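Local coordinates for avirulence protein (Pseudomonas syringae, PDB 4B6X) that is a type III secreted effector whose C-terminal coiled-coil domain, released by processing in the plant, probably takes part in triggering plant immunity, at residues D43-Q46 with D47-E51. Numbering follows the deposited sequence.
Sequences DELQ and DAIDE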
ATOM      1  N   ASP A  43       3.804  -8.219   8.497  1.00 23.52           N
ATOM      2  CA  ASP A  43       4.686  -8.756   9.529  1.00 25.74           C
ATOM      3  C   ASP A  43       3.994  -8.831  10.895  1.00 25.02           C
ATOM      4  O   ASP A  43       4.022  -9.854  11.570  1.00 25.59           O
ATOM      5  CB  ASP A  43       5.922  -7.854   9.711  1.00 28.61           C
ATOM      6  CG  ASP A  43       7.032  -8.117   8.698  1.00 34.01           C
ATOM      7  OD1 ASP A  43       6.966  -9.110   7.949  1.00 38.89           O
ATOM      8  OD2 ASP A  43       7.996  -7.313   8.657  1.00 39.75           O
ATOM      9  N   GLU A  44       3.405  -7.726  11.315  1.00 23.93           N
ATOM     10  CA  GLU A  44       2.777  -7.638  12.634  1.00 24.20           C
ATOM     11  C   GLU A  44       1.578  -8.572  12.761  1.00 22.17           C
ATOM     12  O   GLU A  44       1.411  -9.235  13.771  1.00 23.30           O
ATOM     13  CB  GLU A  44       2.399  -6.183  12.942  1.00 23.66           C
ATOM     14  CG  GLU A  44       3.659  -5.344  13.148  1.00 29.73           C
ATOM     15  CD  GLU A  44       3.480  -3.843  12.890  1.00 33.61           C
ATOM     16  OE1 GLU A  44       2.344  -3.398  12.676  1.00 33.56           O
ATOM     17  OE2 GLU A  44       4.510  -3.112  12.899  1.00 39.63           O
ATOM     18  N   LEU A  45       0.778  -8.657  11.720  1.00 20.11           N
ATOM     19  CA  LEU A  45      -0.329  -9.621  11.692  1.00 20.00           C
ATOM     20  C   LEU A  45       0.121 -11.061  11.841  1.00 21.10           C
ATOM     21  O   LEU A  45      -0.447 -11.829  12.639  1.00 21.52           O
ATOM     22  CB  LEU A  45      -1.170  -9.468  10.407  1.00 19.42           C
ATOM     23  CG  LEU A  45      -2.372 -10.426  10.199  1.00 20.00           C
ATOM     24  CD1 LEU A  45      -3.274 -10.334  11.385  1.00 17.87           C
ATOM     25  CD2 LEU A  45      -3.109 -10.128   8.863  1.00 17.31           C
ATOM     26  N   GLN A  46       1.151 -11.442  11.090  1.00 22.30           N
ATOM     27  CA  GLN A  46       1.609 -12.803  11.130  1.00 23.49           C
ATOM     28  C   GLN A  46       2.239 -13.138  12.490  1.00 25.00           C
ATOM     29  O   GLN A  46       2.087 -14.269  13.009  1.00 25.08           O
ATOM     30  CB  GLN A  46       2.560 -13.064   9.965  1.00 25.73           C
ATOM     31  CG  GLN A  46       1.847 -13.059   8.598  1.00 22.96           C
ATOM     32  CD  GLN A  46       2.659 -13.690   7.490  1.00 24.51           C
ATOM     33  OE1 GLN A  46       3.434 -13.004   6.843  1.00 26.53           O
ATOM     34  NE2 GLN A  46       2.467 -14.993   7.241  1.00 25.85           N
ATOM     35  N   ASP A  47       2.946 -12.171  13.069  1.00 25.34           N
ATOM     36  CA  ASP A  47       3.485 -12.349  14.426  1.00 27.51           C
ATOM     37  C   ASP A  47       2.354 -12.511  15.451  1.00 26.64           C
ATOM     38  O   ASP A  47       2.422 -13.378  16.315  1.00 27.66           O
ATOM     39  CB  ASP A  47       4.388 -11.180  14.809  1.00 28.30           C
ATOM     40  CG  ASP A  47       5.688 -11.190  14.063  1.00 33.06           C
ATOM     41  OD1 ASP A  47       6.037 -12.230  13.441  1.00 37.46           O
ATOM     42  OD2 ASP A  47       6.390 -10.164  14.114  1.00 37.99           O
ATOM     43  N   ALA A  48       1.302 -11.707  15.324  1.00 25.12           N
ATOM     44  CA  ALA A  48       0.160 -11.807  16.223  1.00 24.78           C
ATOM     45  C   ALA A  48      -0.560 -13.164  16.085  1.00 25.98           C
ATOM     46  O   ALA A  48      -1.064 -13.689  17.070  1.00 26.50           O
ATOM     47  CB  ALA A  48      -0.817 -10.631  16.015  1.00 22.59           C
ATOM     48  N   ILE A  49      -0.622 -13.717  14.877  1.00 26.83           N
ATOM     49  CA  ILE A  49      -1.124 -15.084  14.663  1.00 27.63           C
ATOM     50  C   ILE A  49      -0.233 -16.125  15.356  1.00 30.87           C
ATOM     51  O   ILE A  49      -0.753 -16.994  16.098  1.00 31.97           O
ATOM     52  CB  ILE A  49      -1.278 -15.422  13.147  1.00 28.53           C
ATOM     53  CG1 ILE A  49      -2.396 -14.567  12.532  1.00 25.43           C
ATOM     54  CG2 ILE A  49      -1.561 -16.921  12.934  1.00 29.62           C
ATOM     55  CD1 ILE A  49      -2.382 -14.456  11.040  1.00 23.63           C
ATOM     56  N   ASP A  50       1.089 -16.042  15.157  1.00 32.24           N
ATOM     57  CA  ASP A  50       2.023 -16.976  15.814  1.00 35.26           C
ATOM     58  C   ASP A  50       1.875 -16.936  17.341  1.00 35.06           C
ATOM     59  O   ASP A  50       1.983 -17.938  17.996  1.00 35.54           O
ATOM     60  CB  ASP A  50       3.478 -16.669  15.454  1.00 37.10           C
ATOM     61  CG  ASP A  50       3.779 -16.872  13.975  1.00 39.86           C
ATOM     62  OD1 ASP A  50       3.016 -17.578  13.281  1.00 40.81           O
ATOM     63  OD2 ASP A  50       4.777 -16.307  13.500  1.00 41.18           O
ATOM     64  N   GLU A  51       1.622 -15.757  17.884  1.00 34.18           N
ATOM     65  CA  GLU A  51       1.395 -15.592  19.306  1.00 35.01           C
ATOM     66  C   GLU A  51      -0.048 -15.894  19.751  1.00 33.09           C
ATOM     67  O   GLU A  51      -0.354 -15.762  20.921  1.00 33.64           O
ATOM     68  CB  GLU A  51       1.720 -14.155  19.693  1.00 34.59           C
ATOM     69  CG  GLU A  51       3.171 -13.746  19.616  1.00 41.13           C
ATOM     70  CD  GLU A  51       3.329 -12.200  19.566  1.00 47.52           C
ATOM     71  OE1 GLU A  51       2.300 -11.481  19.740  1.00 47.37           O
ATOM     72  OE2 GLU A  51       4.474 -11.713  19.332  1.00 52.35           O
TER
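Leu45 and Ile49, one helical turn apart, make the apolar side-chain contact here: CG of Leu45 lies 4.1 Å from CD1 of Ile49, and the two side chains cross at a slant. Leucine suits the side facing helix 54-89, where it packs on Thr60 and Leu64. Ile49, though exposed, has CG1 anti to the carbonyl carbon (chi1 -67°), which lays the extended branch back along the turn, CG1 3.4 Å from Leu45 O.

Four main-chain hydrogen bonds carry the turn. Asp47 N to Asp43 O measures 3.0 Å, Ala48 N to Glu44 O 2.9 Å, and Ile49 N and Asp50 N bond likewise to Leu45 O and Gln46 O. All are fairly straight, with N-H...O angles of 157° to 166°.

Asp47 and Asp50, each with CG anti to its carbonyl carbon, point their carboxylates back beside Asp43 O and Gln46 O. These are acceptors beside acceptors and do not bond. Solvent suits such acids, though Asp50's charge at the helix's C-terminal end is probably unfavourable, tolerated on an open flank. Ala48, small and buried, lets Glu56 and Ile57 approach. The i to i+4 pattern is alpha-helical, ending helix 25-50 in an antiparallel helical hairpin, consistent with the predicted coiled coil.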